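Long-range contact in protein (lectin) (Hyacinthoides hispanica, PDB 1B2P), which binds mannose, as a bulb-type monocot lectin that probably recognises mannose-bearing glycans: residues 29-42 with 45-59. Residues are numbered along the deposited sequence; the frame is centred on the assembly and turned at random.
Sequences THVYRFIMQTDCNL and YDNNNPIWATNTGGL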
ATOM      1  N   THR A  29       0.251   1.939  15.911  1.00 21.98           N
ATOM      2  CA  THR A  29       1.431   2.716  15.538  1.00 21.90           C
ATOM      3  C   THR A  29       2.720   1.834  15.679  1.00 21.69           C
ATOM      4  O   THR A  29       3.791   2.474  15.572  1.00 25.41           O
ATOM      5  CB  THR A  29       1.711   3.836  16.601  1.00 25.34           C
ATOM      6  OG1 THR A  29       1.714   3.245  17.872  1.00 26.44           O
ATOM      7  CG2 THR A  29       0.614   4.896  16.442  1.00 27.94           C
ATOM      8  N   HIS A  30       2.501   0.562  15.879  1.00 19.75           N
ATOM      9  CA  HIS A  30       3.727  -0.269  15.860  1.00 19.89           C
ATOM     10  C   HIS A  30       4.034  -0.714  14.412  1.00 18.45           C
ATOM     11  O   HIS A  30       3.161  -1.297  13.768  1.00 23.42           O
ATOM     12  CB  HIS A  30       3.482  -1.556  16.645  1.00 22.52           C
ATOM     13  CG  HIS A  30       3.442  -1.272  18.127  1.00 27.26           C
ATOM     14  ND1 HIS A  30       4.370  -1.689  19.053  1.00 26.79           N
ATOM     15  CD2 HIS A  30       2.516  -0.498  18.795  1.00 30.83           C
ATOM     16  CE1 HIS A  30       4.024  -1.236  20.245  1.00 31.73           C
ATOM     17  NE2 HIS A  30       2.915  -0.516  20.129  1.00 34.14           N
ATOM     18  N   VAL A  31       5.317  -0.726  14.175  1.00 17.48           N
ATOM     19  CA  VAL A  31       5.829  -1.223  12.891  1.00 16.78           C
ATOM     20  C   VAL A  31       6.463  -2.565  13.217  1.00 17.27           C
ATOM     21  O   VAL A  31       7.459  -2.562  13.984  1.00 19.26           O
ATOM     22  CB  VAL A  31       6.753  -0.186  12.286  1.00 19.29           C
ATOM     23  CG1 VAL A  31       7.432  -0.645  11.006  1.00 20.57           C
ATOM     24  CG2 VAL A  31       5.978   1.120  11.979  1.00 23.18           C
ATOM     25  N   TYR A  32       6.093  -3.600  12.476  1.00 13.95           N
ATOM     26  CA  TYR A  32       6.716  -4.941  12.754  1.00 14.31           C
ATOM     27  C   TYR A  32       7.609  -5.145  11.549  1.00 14.96           C
ATOM     28  O   TYR A  32       7.161  -4.909  10.443  1.00 15.06           O
ATOM     29  CB  TYR A  32       5.689  -6.016  12.815  1.00 14.81           C
ATOM     30  CG  TYR A  32       4.746  -5.922  13.992  1.00 15.09           C
ATOM     31  CD1 TYR A  32       5.115  -5.266  15.169  1.00 16.64           C
ATOM     32  CD2 TYR A  32       3.537  -6.566  13.891  1.00 16.72           C
ATOM     33  CE1 TYR A  32       4.161  -5.225  16.183  1.00 16.65           C
ATOM     34  CE2 TYR A  32       2.603  -6.576  14.960  1.00 17.00           C
ATOM     35  CZ  TYR A  32       2.978  -5.869  16.069  1.00 18.44           C
ATOM     36  OH  TYR A  32       2.094  -5.877  17.159  1.00 20.92           O
ATOM     37  N   ARG A  33       8.919  -5.411  11.754  1.00 13.07           N
ATOM     38  CA  ARG A  33       9.779  -5.587  10.588  1.00 16.03           C
ATOM     39  C   ARG A  33      10.522  -6.870  10.812  1.00 16.44           C
ATOM     40  O   ARG A  33      11.092  -7.152  11.868  1.00 17.13           O
ATOM     41  CB  ARG A  33      10.857  -4.468  10.487  1.00 17.86           C
ATOM     42  CG  ARG A  33      10.267  -3.144  10.011  1.00 23.66           C
ATOM     43  CD  ARG A  33      11.496  -2.128   9.958  1.00 26.83           C
ATOM     44  NE  ARG A  33      11.916  -1.925  11.373  1.00 33.66           N
ATOM     45  CZ  ARG A  33      13.141  -1.674  11.840  1.00 37.49           C
ATOM     46  NH1 ARG A  33      14.134  -1.581  10.944  1.00 41.81           N
ATOM     47  NH2 ARG A  33      13.404  -1.527  13.151  1.00 35.12           N
ATOM     48  N   PHE A  34      10.623  -7.683   9.749  1.00 12.43           N
ATOM     49  CA  PHE A  34      11.380  -8.939   9.869  1.00 13.38           C
ATOM     50  C   PHE A  34      12.480  -8.731   8.847  1.00 16.72           C
ATOM     51  O   PHE A  34      12.267  -8.710   7.640  1.00 15.40           O
ATOM     52  CB  PHE A  34      10.532 -10.114   9.354  1.00 15.01           C
ATOM     53  CG  PHE A  34      11.054 -11.508   9.582  1.00 15.67           C
ATOM     54  CD1 PHE A  34      11.426 -11.944  10.876  1.00 16.66           C
ATOM     55  CD2 PHE A  34      11.170 -12.351   8.501  1.00 16.13           C
ATOM     56  CE1 PHE A  34      11.852 -13.241  10.992  1.00 17.73           C
ATOM     57  CE2 PHE A  34      11.637 -13.672   8.643  1.00 16.99           C
ATOM     58  CZ  PHE A  34      11.963 -14.095   9.892  1.00 18.10           C
ATOM     59  N   ILE A  35      13.748  -8.459   9.320  1.00 14.09           N
ATOM     60  CA  ILE A  35      14.773  -7.954   8.420  1.00 13.49           C
ATOM     61  C   ILE A  35      16.061  -8.842   8.401  1.00 15.57           C
ATOM     62  O   ILE A  35      16.447  -9.314   9.414  1.00 15.89           O
ATOM     63  CB  ILE A  35      15.153  -6.521   8.852  1.00 18.61           C
ATOM     64  CG1 ILE A  35      16.304  -5.925   8.030  1.00 18.84           C
ATOM     65  CG2 ILE A  35      15.371  -6.421  10.370  1.00 21.03           C
ATOM     66  CD1 ILE A  35      16.254  -4.406   8.150  1.00 23.71           C
ATOM     67  N   MET A  36      16.521  -8.989   7.157  1.00 14.53           N
ATOM     68  CA  MET A  36      17.826  -9.697   6.978  1.00 16.35           C
ATOM     69  C   MET A  36      18.912  -8.619   7.100  1.00 18.38           C
ATOM     70  O   MET A  36      19.025  -7.840   6.158  1.00 17.57           O
ATOM     71  CB  MET A  36      17.817 -10.402   5.625  1.00 18.13           C
ATOM     72  CG  MET A  36      19.142 -11.147   5.255  1.00 16.04           C
ATOM     73  SD  MET A  36      19.369 -12.689   6.137  1.00 18.41           S
ATOM     74  CE  MET A  36      20.343 -12.124   7.578  1.00 17.78           C
ATOM     75  N   GLN A  37      19.560  -8.555   8.251  1.00 18.33           N
ATOM     76  CA  GLN A  37      20.527  -7.464   8.416  1.00 16.75           C
ATOM     77  C   GLN A  37      21.898  -7.769   7.734  1.00 18.72           C
ATOM     78  O   GLN A  37      22.233  -8.927   7.398  1.00 21.12           O
ATOM     79  CB  GLN A  37      20.832  -7.291   9.927  1.00 19.00           C
ATOM     80  CG  GLN A  37      19.488  -6.887  10.614  1.00 20.00           C
ATOM     81  CD  GLN A  37      19.652  -6.520  12.054  1.00 23.63           C
ATOM     82  OE1 GLN A  37      18.774  -5.884  12.705  1.00 23.96           O
ATOM     83  NE2 GLN A  37      20.747  -6.911  12.753  1.00 21.65           N
ATOM     84  N   THR A  38      22.545  -6.623   7.577  1.00 20.54           N
ATOM     85  CA  THR A  38      23.900  -6.674   6.925  1.00 23.13           C
ATOM     86  C   THR A  38      24.877  -7.510   7.732  1.00 21.78           C
ATOM     87  O   THR A  38      25.751  -8.220   7.221  1.00 25.35           O
ATOM     88  CB  THR A  38      24.541  -5.267   6.838  1.00 27.19           C
ATOM     89  OG1 THR A  38      23.688  -4.452   6.004  1.00 30.24           O
ATOM     90  CG2 THR A  38      25.825  -5.268   6.009  1.00 29.74           C
ATOM     91  N   ASP A  39      24.655  -7.610   9.026  1.00 20.47           N
ATOM     92  CA  ASP A  39      25.497  -8.456   9.891  1.00 19.90           C
ATOM     93  C   ASP A  39      25.175  -9.886  10.019  1.00 19.58           C
ATOM     94  O   ASP A  39      25.695 -10.752  10.757  1.00 20.54           O
ATOM     95  CB  ASP A  39      25.598  -7.829  11.343  1.00 24.36           C
ATOM     96  CG  ASP A  39      24.370  -8.007  12.190  1.00 26.90           C
ATOM     97  OD1 ASP A  39      23.320  -8.525  11.654  1.00 21.44           O
ATOM     98  OD2 ASP A  39      24.245  -7.731  13.408  1.00 25.34           O
ATOM     99  N   CYS A  40      24.253 -10.373   9.082  1.00 17.13           N
ATOM    100  CA  CYS A  40      23.855 -11.730   8.967  1.00 18.70           C
ATOM    101  C   CYS A  40      22.834 -12.186  10.030  1.00 16.65           C
ATOM    102  O   CYS A  40      22.586 -13.389  10.097  1.00 18.77           O
ATOM    103  CB  CYS A  40      25.005 -12.745   8.959  1.00 17.79           C
ATOM    104  SG  CYS A  40      24.741 -14.224   7.988  1.00 19.95           S
ATOM    105  N   ASN A  41      22.299 -11.321  10.892  1.00 17.22           N
ATOM    106  CA  ASN A  41      21.301 -11.701  11.860  1.00 16.00           C
ATOM    107  C   ASN A  41      19.885 -11.430  11.189  1.00 13.89           C
ATOM    108  O   ASN A  41      19.798 -10.379  10.609  1.00 15.63           O
ATOM    109  CB  ASN A  41      21.356 -10.720  13.078  1.00 19.26           C
ATOM    110  CG  ASN A  41      20.906 -11.447  14.316  1.00 15.92           C
ATOM    111  OD1 ASN A  41      20.875 -10.856  15.506  1.00 22.59           O
ATOM    112  ND2 ASN A  41      20.536 -12.657  14.395  1.00 13.09           N
ATOM    113  N   LEU A  42      19.038 -12.401  11.325  1.00 13.46           N
ATOM    114  CA  LEU A  42      17.637 -12.146  10.760  1.00 12.74           C
ATOM    115  C   LEU A  42      16.785 -11.910  11.987  1.00 13.82           C
ATOM    116  O   LEU A  42      16.741 -12.752  12.908  1.00 15.69           O
ATOM    117  CB  LEU A  42      17.288 -13.474  10.063  1.00 13.48           C
ATOM    118  CG  LEU A  42      15.768 -13.547   9.598  1.00 14.73           C
ATOM    119  CD1 LEU A  42      15.432 -12.494   8.579  1.00 19.30           C
ATOM    120  CD2 LEU A  42      15.581 -14.948   9.085  1.00 16.58           C
ATOM    121  N   TYR A  45      11.634  -7.098  14.664  1.00 13.32           N
ATOM    122  CA  TYR A  45      11.571  -5.894  15.478  1.00 15.67           C
ATOM    123  C   TYR A  45      10.093  -5.504  15.684  1.00 19.76           C
ATOM    124  O   TYR A  45       9.247  -5.660  14.835  1.00 18.19           O
ATOM    125  CB  TYR A  45      12.187  -4.723  14.793  1.00 16.17           C
ATOM    126  CG  TYR A  45      13.714  -4.799  14.849  1.00 19.11           C
ATOM    127  CD1 TYR A  45      14.400  -4.343  15.982  1.00 20.38           C
ATOM    128  CD2 TYR A  45      14.422  -5.334  13.794  1.00 16.98           C
ATOM    129  CE1 TYR A  45      15.799  -4.400  15.934  1.00 21.17           C
ATOM    130  CE2 TYR A  45      15.820  -5.436  13.724  1.00 20.65           C
ATOM    131  CZ  TYR A  45      16.455  -4.906  14.874  1.00 22.05           C
ATOM    132  OH  TYR A  45      17.817  -5.039  14.934  1.00 24.42           O
ATOM    133  N   ASP A  46       9.822  -5.038  16.920  1.00 17.68           N
ATOM    134  CA  ASP A  46       8.522  -4.319  17.140  1.00 14.22           C
ATOM    135  C   ASP A  46       8.941  -2.903  17.317  1.00 18.93           C
ATOM    136  O   ASP A  46       9.632  -2.634  18.346  1.00 20.13           O
ATOM    137  CB  ASP A  46       7.836  -4.939  18.362  1.00 15.70           C
ATOM    138  CG  ASP A  46       6.512  -4.234  18.767  1.00 17.24           C
ATOM    139  OD1 ASP A  46       6.347  -3.113  18.329  1.00 20.63           O
ATOM    140  OD2 ASP A  46       5.799  -4.964  19.464  1.00 19.11           O
ATOM    141  N   ASN A  47       8.734  -1.968  16.442  1.00 18.45           N
ATOM    142  CA  ASN A  47       9.400  -0.669  16.493  1.00 20.58           C
ATOM    143  C   ASN A  47      10.903  -0.812  16.501  1.00 22.18           C
ATOM    144  O   ASN A  47      11.435  -1.535  15.655  1.00 19.02           O
ATOM    145  CB  ASN A  47       8.793   0.139  17.661  1.00 21.41           C
ATOM    146  CG  ASN A  47       7.371   0.580  17.350  1.00 24.39           C
ATOM    147  OD1 ASN A  47       6.675   0.849  18.336  1.00 27.68           O
ATOM    148  ND2 ASN A  47       7.019   0.760  16.105  1.00 19.69           N
ATOM    149  N   ASN A  48      11.579  -0.189  17.522  1.00 22.58           N
ATOM    150  CA  ASN A  48      13.014  -0.412  17.492  1.00 25.42           C
ATOM    151  C   ASN A  48      13.436  -1.519  18.436  1.00 22.99           C
ATOM    152  O   ASN A  48      14.660  -1.615  18.579  1.00 28.12           O
ATOM    153  CB  ASN A  48      13.766   0.893  17.758  1.00 30.27           C
ATOM    154  CG  ASN A  48      13.566   1.850  16.583  1.00 36.36           C
ATOM    155  OD1 ASN A  48      12.939   2.854  16.904  1.00 41.07           O
ATOM    156  ND2 ASN A  48      13.987   1.583  15.365  1.00 38.03           N
ATOM    157  N   ASN A  49      12.589  -2.343  18.993  1.00 22.45           N
ATOM    158  CA  ASN A  49      12.957  -3.347  19.978  1.00 20.11           C
ATOM    159  C   ASN A  49      13.061  -4.696  19.277  1.00 21.38           C
ATOM    160  O   ASN A  49      12.032  -5.235  18.720  1.00 21.58           O
ATOM    161  CB  ASN A  49      11.829  -3.361  21.016  1.00 20.29           C
ATOM    162  CG  ASN A  49      11.867  -2.018  21.769  1.00 26.94           C
ATOM    163  OD1 ASN A  49      12.962  -1.519  22.144  1.00 28.44           O
ATOM    164  ND2 ASN A  49      10.678  -1.400  21.892  1.00 32.36           N
ATOM    165  N   PRO A  50      14.141  -5.385  19.437  1.00 21.74           N
ATOM    166  CA  PRO A  50      14.262  -6.697  18.867  1.00 20.24           C
ATOM    167  C   PRO A  50      13.485  -7.664  19.647  1.00 22.82           C
ATOM    168  O   PRO A  50      13.569  -7.733  20.907  1.00 22.99           O
ATOM    169  CB  PRO A  50      15.773  -7.065  18.833  1.00 21.92           C
ATOM    170  CG  PRO A  50      16.346  -6.128  19.839  1.00 21.88           C
ATOM    171  CD  PRO A  50      15.475  -4.885  19.937  1.00 23.89           C
ATOM    172  N   ILE A  51      12.605  -8.499  19.079  1.00 17.27           N
ATOM    173  CA  ILE A  51      11.835  -9.465  19.824  1.00 19.49           C
ATOM    174  C   ILE A  51      12.147 -10.921  19.544  1.00 19.35           C
ATOM    175  O   ILE A  51      11.781 -11.820  20.302  1.00 20.43           O
ATOM    176  CB  ILE A  51      10.327  -9.260  19.859  1.00 25.93           C
ATOM    177  CG1 ILE A  51       9.804  -9.389  18.455  1.00 29.15           C
ATOM    178  CG2 ILE A  51      10.047  -7.817  20.437  1.00 23.99           C
ATOM    179  CD1 ILE A  51       8.258  -9.342  18.400  1.00 27.18           C
ATOM    180  N   TRP A  52      12.826 -11.159  18.387  1.00 16.53           N
ATOM    181  CA  TRP A  52      13.269 -12.492  18.113  1.00 16.00           C
ATOM    182  C   TRP A  52      14.383 -12.411  17.068  1.00 15.39           C
ATOM    183  O   TRP A  52      14.370 -11.476  16.256  1.00 17.31           O
ATOM    184  CB  TRP A  52      12.065 -13.272  17.412  1.00 15.56           C
ATOM    185  CG  TRP A  52      12.380 -14.686  17.048  1.00 16.07           C
ATOM    186  CD1 TRP A  52      12.229 -15.842  17.749  1.00 17.12           C
ATOM    187  CD2 TRP A  52      12.921 -15.172  15.778  1.00 15.80           C
ATOM    188  NE1 TRP A  52      12.650 -17.006  17.082  1.00 20.59           N
ATOM    189  CE2 TRP A  52      13.058 -16.531  15.861  1.00 19.54           C
ATOM    190  CE3 TRP A  52      13.328 -14.486  14.662  1.00 17.21           C
ATOM    191  CZ2 TRP A  52      13.619 -17.328  14.822  1.00 18.86           C
ATOM    192  CZ3 TRP A  52      13.870 -15.249  13.589  1.00 17.85           C
ATOM    193  CH2 TRP A  52      14.021 -16.652  13.717  1.00 17.99           C
ATOM    194  N   ALA A  53      15.316 -13.398  17.132  1.00 15.63           N
ATOM    195  CA  ALA A  53      16.352 -13.366  16.098  1.00 14.06           C
ATOM    196  C   ALA A  53      16.925 -14.763  15.880  1.00 13.44           C
ATOM    197  O   ALA A  53      16.761 -15.595  16.789  1.00 16.68           O
ATOM    198  CB  ALA A  53      17.522 -12.457  16.528  1.00 18.53           C
ATOM    199  N   THR A  54      17.615 -14.937  14.720  1.00 15.95           N
ATOM    200  CA  THR A  54      18.297 -16.209  14.540  1.00 16.49           C
ATOM    201  C   THR A  54      19.663 -16.200  15.340  1.00 17.81           C
ATOM    202  O   THR A  54      20.091 -17.342  15.571  1.00 20.00           O
ATOM    203  CB  THR A  54      18.730 -16.329  13.029  1.00 16.46           C
ATOM    204  OG1 THR A  54      19.336 -15.179  12.556  1.00 16.07           O
ATOM    205  CG2 THR A  54      17.398 -16.506  12.190  1.00 16.15           C
ATOM    206  N   ASN A  55      20.018 -15.069  15.843  1.00 18.71           N
ATOM    207  CA  ASN A  55      21.278 -14.973  16.636  1.00 21.65           C
ATOM    208  C   ASN A  55      22.477 -15.405  15.823  1.00 24.34           C
ATOM    209  O   ASN A  55      23.343 -16.164  16.326  1.00 25.05           O
ATOM    210  CB  ASN A  55      21.146 -15.895  17.878  1.00 24.98           C
ATOM    211  CG  ASN A  55      20.079 -15.323  18.811  1.00 29.82           C
ATOM    212  OD1 ASN A  55      19.266 -16.129  19.336  1.00 35.01           O
ATOM    213  ND2 ASN A  55      20.182 -14.025  18.973  1.00 30.83           N
ATOM    214  N   THR A  56      22.558 -14.906  14.593  1.00 18.67           N
ATOM    215  CA  THR A  56      23.595 -15.313  13.674  1.00 18.59           C
ATOM    216  C   THR A  56      24.469 -14.114  13.370  1.00 16.06           C
ATOM    217  O   THR A  56      25.123 -14.070  12.299  1.00 20.41           O
ATOM    218  CB  THR A  56      23.025 -16.034  12.420  1.00 19.36           C
ATOM    219  OG1 THR A  56      21.940 -15.188  11.903  1.00 19.47           O
ATOM    220  CG2 THR A  56      22.607 -17.398  12.804  1.00 19.21           C
ATOM    221  N   GLY A  57      24.383 -12.984  14.125  1.00 17.52           N
ATOM    222  CA  GLY A  57      25.149 -11.789  13.771  1.00 18.18           C
ATOM    223  C   GLY A  57      26.708 -12.088  13.817  1.00 21.15           C
ATOM    224  O   GLY A  57      27.080 -12.926  14.624  1.00 22.95           O
ATOM    225  N   GLY A  58      27.369 -11.618  12.799  1.00 20.92           N
ATOM    226  CA  GLY A  58      28.838 -11.818  12.686  1.00 22.76           C
ATOM    227  C   GLY A  58      29.169 -13.167  12.088  1.00 25.10           C
ATOM    228  O   GLY A  58      30.379 -13.381  11.873  1.00 22.49           O
ATOM    229  N   LEU A  59      28.215 -14.076  11.797  1.00 20.79           N
ATOM    230  CA  LEU A  59      28.600 -15.404  11.316  1.00 22.42           C
ATOM    231  C   LEU A  59      28.893 -15.490   9.832  1.00 24.05           C
ATOM    232  O   LEU A  59      29.277 -16.556   9.307  1.00 28.90           O
ATOM    233  CB  LEU A  59      27.606 -16.496  11.681  1.00 21.70           C
ATOM    234  CG  LEU A  59      27.442 -16.681  13.212  1.00 22.31           C
ATOM    235  CD1 LEU A  59      26.496 -17.834  13.502  1.00 24.57           C
ATOM    236  CD2 LEU A  59      28.813 -17.055  13.876  1.00 25.76           C
TER
HETATM  237  O   HOH W   1      10.172  -2.303  13.374  1.00 23.15           O
HETATM  238  O   HOH W   2       3.218  -4.838  19.538  1.00 31.09           O
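R33 and Y45 face each other as a hydrogen-bonded pair of the antiparallel hairpin formed by strands 30-36 and 42-46, part of one four-stranded sheet of the bulb-lectin beta-prism. Backbone bonds run both ways between them, Y45 N to R33 O being the straighter, and N47 N to V31 O continues the pairing into the type II' turn 46-49.

Side-chain and water-mediated bonds add to this pairing. With its CG anti to the backbone N (chi1 176°), D46 turns OD1 to H30; ND1 donates to the syn lone pair at 2.5 Å, in the imidazole plane, while the carboxylate is rotated 66° from the ring. D46 OD2 forms a salt bridge with R103, and a water links it to Y32 OH, so both carboxylate oxygens are engaged. R33 NH2 reaches N47 O at 3.2 Å, and a second water joins NE to V31 O and N47 O. Y45 OH donates to Q37 OE1 at 2.6 Å.

Packing centres on the Y45 ring. The arginine chain bends at chi3 and brings the NH2 end of its guanidinium over one face, offset and tilted by 23°, with R33 NH2 3.7 Å from Y45 CG. Apolar contact is slight here: I35 CG2 meets the ring edge, 3.5 Å from Y45 CE2.

The last group of bonds gathers at the 37-40 turn. Q37 NE2 donates to D39 OD1, which also accepts N41 N in an Asx turn; the two donors come from opposite faces of the carboxylate, fixing the turn beside C40, disulfide-bonded to C63. G58 N donates to D39 O. Just after the turn T54 grips the backbone of L42, T54 N donating to L42 O and L42 N to T54 OG1. T54 OG1 donates in turn to T56 OG1, whose hydroxyl donates to C40 O at 2.6 Å.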